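Side-chain contacts in ABC-type phosphate transport system, periplasmic component (Lactobacillus brevis, PDB 4ECF), which probably binds phosphate outside the cytoplasmic membrane as the solute-binding component of the PstSACB ABC transporter for phosphate import: residues A[136-141]-A[145-150]; A[173-178]-A[200-205]. All coordinates share one frame; numbering follows the deposited sequence.

Contact 1: residues A[136-141]-A[145-150]. With EDO (1,2-ethanediol), chain L.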
# COMPACT_ATOMS: atom_id res chain seq x y z
N THR A 136 -7.08 -2.60 2.71
CA THR A 136 -6.89 -1.51 3.69
C THR A 136 -7.88 -0.40 3.43
O THR A 136 -8.49 0.15 4.36
CB THR A 136 -5.42 -1.00 3.65
OG1 THR A 136 -4.55 -2.09 3.97
CG2 THR A 136 -5.24 0.08 4.70
N PHE A 137 -8.13 -0.14 2.15
CA PHE A 137 -9.01 0.94 1.73
C PHE A 137 -10.47 0.59 2.12
O PHE A 137 -11.19 1.41 2.71
CB PHE A 137 -8.87 1.22 0.23
CG PHE A 137 -9.74 2.36 -0.25
CD1 PHE A 137 -9.41 3.66 0.06
CD2 PHE A 137 -10.89 2.12 -1.02
CE1 PHE A 137 -10.18 4.73 -0.41
CE2 PHE A 137 -11.68 3.19 -1.46
CZ PHE A 137 -11.32 4.48 -1.17
N GLU A 138 -10.86 -0.65 1.88
CA GLU A 138 -12.24 -1.08 2.25
C GLU A 138 -12.46 -1.02 3.75
O GLU A 138 -13.49 -0.53 4.22
CB GLU A 138 -12.58 -2.46 1.62
CG GLU A 138 -12.60 -2.37 0.07
CD GLU A 138 -13.22 -3.54 -0.71
OE1 GLU A 138 -13.25 -4.66 -0.17
OE2 GLU A 138 -13.61 -3.35 -1.89
N GLN A 139 -11.47 -1.50 4.52
CA GLN A 139 -11.61 -1.55 5.95
C GLN A 139 -11.60 -0.13 6.58
O GLN A 139 -12.45 0.19 7.40
CB GLN A 139 -10.55 -2.44 6.57
CG GLN A 139 -10.60 -2.46 8.09
CD GLN A 139 -9.81 -3.62 8.69
OE1 GLN A 139 -8.99 -4.27 8.00
NE2 GLN A 139 -10.05 -3.90 9.97
N PHE A 140 -10.59 0.69 6.23
CA PHE A 140 -10.37 1.94 6.94
C PHE A 140 -10.85 3.20 6.23
O PHE A 140 -10.97 4.27 6.86
CB PHE A 140 -8.87 2.04 7.32
CG PHE A 140 -8.41 0.93 8.22
CD1 PHE A 140 -8.79 0.92 9.54
CD2 PHE A 140 -7.62 -0.10 7.74
CE1 PHE A 140 -8.42 -0.11 10.38
CE2 PHE A 140 -7.25 -1.15 8.57
CZ PHE A 140 -7.65 -1.15 9.89
N GLY A 141 -11.12 3.07 4.94
CA GLY A 141 -11.73 4.11 4.10
C GLY A 141 -13.25 4.00 3.91
O GLY A 141 -13.98 4.99 4.04
N HIS A 145 -17.56 -1.51 3.76
CA HIS A 145 -18.38 -1.66 2.57
C HIS A 145 -17.59 -2.28 1.43
O HIS A 145 -16.41 -1.99 1.24
CB HIS A 145 -18.97 -0.34 2.15
CG HIS A 145 -20.06 0.15 3.06
ND1 HIS A 145 -21.37 -0.06 2.79
CD2 HIS A 145 -20.01 0.79 4.30
CE1 HIS A 145 -22.12 0.47 3.79
NE2 HIS A 145 -21.30 0.97 4.71
N ARG A 146 -18.24 -3.17 0.69
CA ARG A 146 -17.70 -3.76 -0.55
C ARG A 146 -17.94 -2.83 -1.71
O ARG A 146 -19.00 -2.19 -1.80
CB ARG A 146 -18.42 -5.07 -0.89
CG ARG A 146 -18.20 -6.19 0.13
CD ARG A 146 -16.76 -6.67 0.14
NE ARG A 146 -15.91 -5.80 0.96
CZ ARG A 146 -15.62 -5.99 2.24
NH1 ARG A 146 -16.08 -7.03 2.93
NH2 ARG A 146 -14.85 -5.11 2.85
N SER A 147 -16.96 -2.73 -2.62
CA SER A 147 -17.09 -1.90 -3.79
C SER A 147 -18.09 -2.51 -4.77
O SER A 147 -18.21 -3.74 -4.86
CB SER A 147 -15.71 -1.76 -4.45
OG SER A 147 -14.78 -1.24 -3.50
N LYS A 148 -18.81 -1.64 -5.46
CA LYS A 148 -19.53 -1.96 -6.67
C LYS A 148 -18.52 -2.61 -7.67
O LYS A 148 -17.39 -2.18 -7.76
CB LYS A 148 -20.05 -0.63 -7.23
CG LYS A 148 -20.86 -0.70 -8.53
CD LYS A 148 -21.18 0.70 -9.04
CE LYS A 148 -21.62 0.77 -10.50
NZ LYS A 148 -22.08 2.16 -10.87
N THR A 149 -18.95 -3.63 -8.42
CA THR A 149 -18.17 -4.20 -9.54
C THR A 149 -17.73 -3.11 -10.53
O THR A 149 -18.57 -2.33 -11.02
CB THR A 149 -19.03 -5.26 -10.27
OG1 THR A 149 -19.33 -6.31 -9.34
CG2 THR A 149 -18.31 -5.85 -11.51
N ALA A 150 -16.42 -3.08 -10.84
CA ALA A 150 -15.74 -1.98 -11.56
C ALA A 150 -14.67 -2.59 -12.47
O ALA A 150 -14.23 -3.73 -12.26
CB ALA A 150 -15.02 -1.02 -10.57
C1 EDO L . -14.24 4.71 7.52
O1 EDO L . -13.79 3.33 7.52
C2 EDO L . -14.65 5.16 8.93
O2 EDO L . -16.07 5.31 9.09
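In the periplasmic-binding-protein fold of this PstS-family receptor, helix 132-140 is followed by a loop leading to strand 151-153, and E138 on the helix reaches out with an extended chain to R146 and S147 on that loop. The two carboxylate oxygens divide the work. OE1 takes the arginine, with R146 NE 3.1 Å from E138 OE1 in a salt bridge whose hydrogen bond is weak, the N-H...O angle being only 128°. Carboxylate and guanidinium planes lie 19° apart, yet the approach is oblique, and R146 NH2 stays at 3.4 Å from E138 OE1. The arginine chain starts away from the helix and reaches it by bending at chi2 (-67°) and chi3, which brings the guanidinium back to E138, the two side chains crossing at about a right angle. OE2 serves the serine, whose backbone amide S147 N adds a long, weak bond to E138 OE2 at 3.5 Å. R134, one helical turn earlier, forms a second salt bridge to OE2, so the carboxylate is shared by two arginines, which would be expected to stabilise its negative charge. Closer to the backbone, E138 CB packs 3.9 Å from H145 O. In the conformer given here, one of two modelled for the serine, S147 OG donates to E138 OE2 over 2.9 Å, on the anti side and 19° out of the carboxylate plane.

Contact 2: residues A[173-178]-A[200-205]. With EDO (1,2-ethanediol), chain F; ACT (acetate ion), chain C; EDO (1,2-ethanediol), chain L.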
# COMPACT_ATOMS: atom_id res chain seq x y z
N VAL A 173 -4.57 4.51 -4.06
CA VAL A 173 -3.18 4.17 -4.25
C VAL A 173 -2.36 4.60 -3.05
O VAL A 173 -2.71 5.54 -2.32
CB VAL A 173 -2.61 4.78 -5.55
CG1 VAL A 173 -2.28 6.28 -5.39
CG2 VAL A 173 -1.50 3.92 -6.10
N ALA A 174 -1.30 3.85 -2.84
CA ALA A 174 -0.30 4.21 -1.79
C ALA A 174 0.26 5.63 -2.03
O ALA A 174 0.47 6.04 -3.15
CB ALA A 174 0.82 3.16 -1.79
N PHE A 175 0.56 6.36 -0.94
CA PHE A 175 1.05 7.73 -1.01
C PHE A 175 2.23 8.01 -2.00
O PHE A 175 2.19 9.00 -2.77
CB PHE A 175 1.51 8.20 0.39
CG PHE A 175 0.41 8.62 1.35
CD1 PHE A 175 -0.94 8.37 1.14
CD2 PHE A 175 0.77 9.19 2.56
CE1 PHE A 175 -1.89 8.75 2.07
CE2 PHE A 175 -0.20 9.59 3.49
CZ PHE A 175 -1.51 9.34 3.25
N SER A 176 3.18 7.11 -2.07
CA SER A 176 4.34 7.34 -2.98
C SER A 176 3.95 7.48 -4.46
O SER A 176 4.63 8.18 -5.25
CB SER A 176 5.34 6.22 -2.90
OG SER A 176 5.04 5.23 -3.86
N TYR A 177 2.87 6.80 -4.84
CA TYR A 177 2.50 6.81 -6.22
C TYR A 177 1.84 8.11 -6.63
O TYR A 177 1.66 8.37 -7.80
CB TYR A 177 1.56 5.63 -6.55
CG TYR A 177 2.26 4.28 -6.69
CD1 TYR A 177 2.61 3.51 -5.57
CD2 TYR A 177 2.62 3.79 -7.95
CE1 TYR A 177 3.29 2.32 -5.70
CE2 TYR A 177 3.28 2.58 -8.09
CZ TYR A 177 3.64 1.84 -6.97
OH TYR A 177 4.25 0.62 -7.17
N VAL A 178 1.41 8.93 -5.66
CA VAL A 178 0.75 10.17 -6.03
C VAL A 178 1.76 11.10 -6.73
O VAL A 178 2.86 11.28 -6.23
CB VAL A 178 0.13 10.89 -4.79
CG1 VAL A 178 -0.44 12.24 -5.21
CG2 VAL A 178 -0.95 10.00 -4.14
N ASN A 200 -3.10 8.99 13.35
CA ASN A 200 -4.33 8.32 12.91
C ASN A 200 -5.48 9.30 12.61
O ASN A 200 -6.60 8.86 12.44
CB ASN A 200 -4.79 7.22 13.91
CG ASN A 200 -5.72 6.20 13.27
OD1 ASN A 200 -5.40 5.63 12.23
ND2 ASN A 200 -6.89 5.94 13.90
N ASP A 201 -5.20 10.59 12.45
CA ASP A 201 -6.21 11.51 11.92
C ASP A 201 -6.57 11.16 10.47
O ASP A 201 -7.71 11.34 10.04
CB ASP A 201 -5.75 12.96 12.02
CG ASP A 201 -5.89 13.54 13.46
OD1 ASP A 201 -6.63 12.98 14.30
OD2 ASP A 201 -5.25 14.56 13.74
N TRP A 202 -5.58 10.67 9.73
CA TRP A 202 -5.80 9.98 8.47
C TRP A 202 -5.74 8.48 8.78
O TRP A 202 -4.71 8.00 9.27
CB TRP A 202 -4.67 10.33 7.47
CG TRP A 202 -4.94 9.68 6.14
CD1 TRP A 202 -4.51 8.42 5.71
CD2 TRP A 202 -5.77 10.19 5.07
NE1 TRP A 202 -5.01 8.15 4.45
CE2 TRP A 202 -5.74 9.20 4.01
CE3 TRP A 202 -6.45 11.38 4.85
CZ2 TRP A 202 -6.47 9.36 2.83
CZ3 TRP A 202 -7.14 11.53 3.65
CH2 TRP A 202 -7.12 10.55 2.65
N ARG A 203 -6.85 7.78 8.63
CA ARG A 203 -6.99 6.40 9.12
C ARG A 203 -6.56 5.34 8.11
O ARG A 203 -6.43 4.14 8.47
CB ARG A 203 -8.44 6.13 9.50
CG ARG A 203 -8.90 6.92 10.74
CD ARG A 203 -10.34 6.61 11.11
NE ARG A 203 -10.56 5.21 11.52
CZ ARG A 203 -11.22 4.27 10.82
NH1 ARG A 203 -11.76 4.54 9.63
NH2 ARG A 203 -11.34 3.05 11.33
N ILE A 204 -6.42 5.72 6.86
CA ILE A 204 -6.16 4.72 5.79
C ILE A 204 -4.65 4.54 5.60
O ILE A 204 -4.01 5.30 4.88
CB ILE A 204 -6.86 5.06 4.44
CG1 ILE A 204 -8.22 5.75 4.63
CG2 ILE A 204 -6.95 3.78 3.62
CD1 ILE A 204 -8.84 6.12 3.29
N TRP A 205 -4.10 3.49 6.24
CA TRP A 205 -2.67 3.23 6.26
C TRP A 205 -2.52 1.81 6.72
O TRP A 205 -3.45 1.22 7.35
CB TRP A 205 -1.88 4.19 7.16
CG TRP A 205 -2.31 4.23 8.60
CD1 TRP A 205 -3.13 5.16 9.21
CD2 TRP A 205 -1.84 3.37 9.65
NE1 TRP A 205 -3.24 4.91 10.55
CE2 TRP A 205 -2.49 3.82 10.88
CE3 TRP A 205 -1.01 2.24 9.70
CZ2 TRP A 205 -2.27 3.21 12.10
CZ3 TRP A 205 -0.79 1.64 10.95
CH2 TRP A 205 -1.42 2.12 12.12
C1 EDO F . -9.88 11.04 7.14
O1 EDO F . -11.11 10.94 7.90
C2 EDO F . -9.46 9.73 6.48
O2 EDO F . -9.27 8.67 7.42
C ACT C . 6.33 5.21 -7.91
O ACT C . 5.89 6.33 -8.27
OXT ACT C . 6.41 4.94 -6.70
CH3 ACT C . 6.73 4.21 -8.96
C1 EDO L . -14.24 4.71 7.52
O1 EDO L . -13.79 3.33 7.52
C2 EDO L . -14.65 5.16 8.93
O2 EDO L . -16.07 5.31 9.09
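Strand 169-174 gives way to a 3-10 turn at 175-177, closed by the backbone bond from Y177 N to A174 O, and across from it the loop 200-205 leads into strand 205-213 of the large mixed sheet of this periplasmic-binding-protein fold. F175 and W202 bridge the two in an edge-to-face stack. The phenyl edge points at the indole's five-membered ring, with centroids 5.4 Å apart and planes at 61°. F175 CZ does the touching, off-centre above the face, at 3.9 Å from W202 NE1 and 4.0 Å from W202 CD1. W202 has CG opposite its backbone N (chi1 -176°), which carries the indole toward F175. Over the opposite indole face lies C2 of a 1,2-ethanediol molecule, 3.8 Å from W202 CE3. The indole N-H has its main partner in the carbonyl of I83 on strand 73-87, with I204 O making a weak second bond at the ring edge. A leucine at W202 would probably leave the carbonyl of I83 without this donor and F175 CZ without a ring face to rest on. Beside this stack, the loop is closed on itself by W205 NE1, which donates to N200 OD1 over 2.8 Å, in the carbonyl plane.

Following the chain from the N terminus, contact 1 comes first and is the more local: three residues separate its segments, and it closes the turn between helix 132-140 and the loop before strand 151-153. Contact 2 opens afterwards, neither nested in contact 1 nor crossing it, and closes a longer excursion through strand 183-187 and helix 194-198, joining the end of strand 169-174 to the entry of strand 205-213. Their centres are 15 Å apart, yet segments 136-141 and 200-205 meet directly: T136 CG2 packs 3.4 Å from W205 O, and G141 CA lies against I204 CD1. One 1,2-ethanediol molecule touches both F140 and R203.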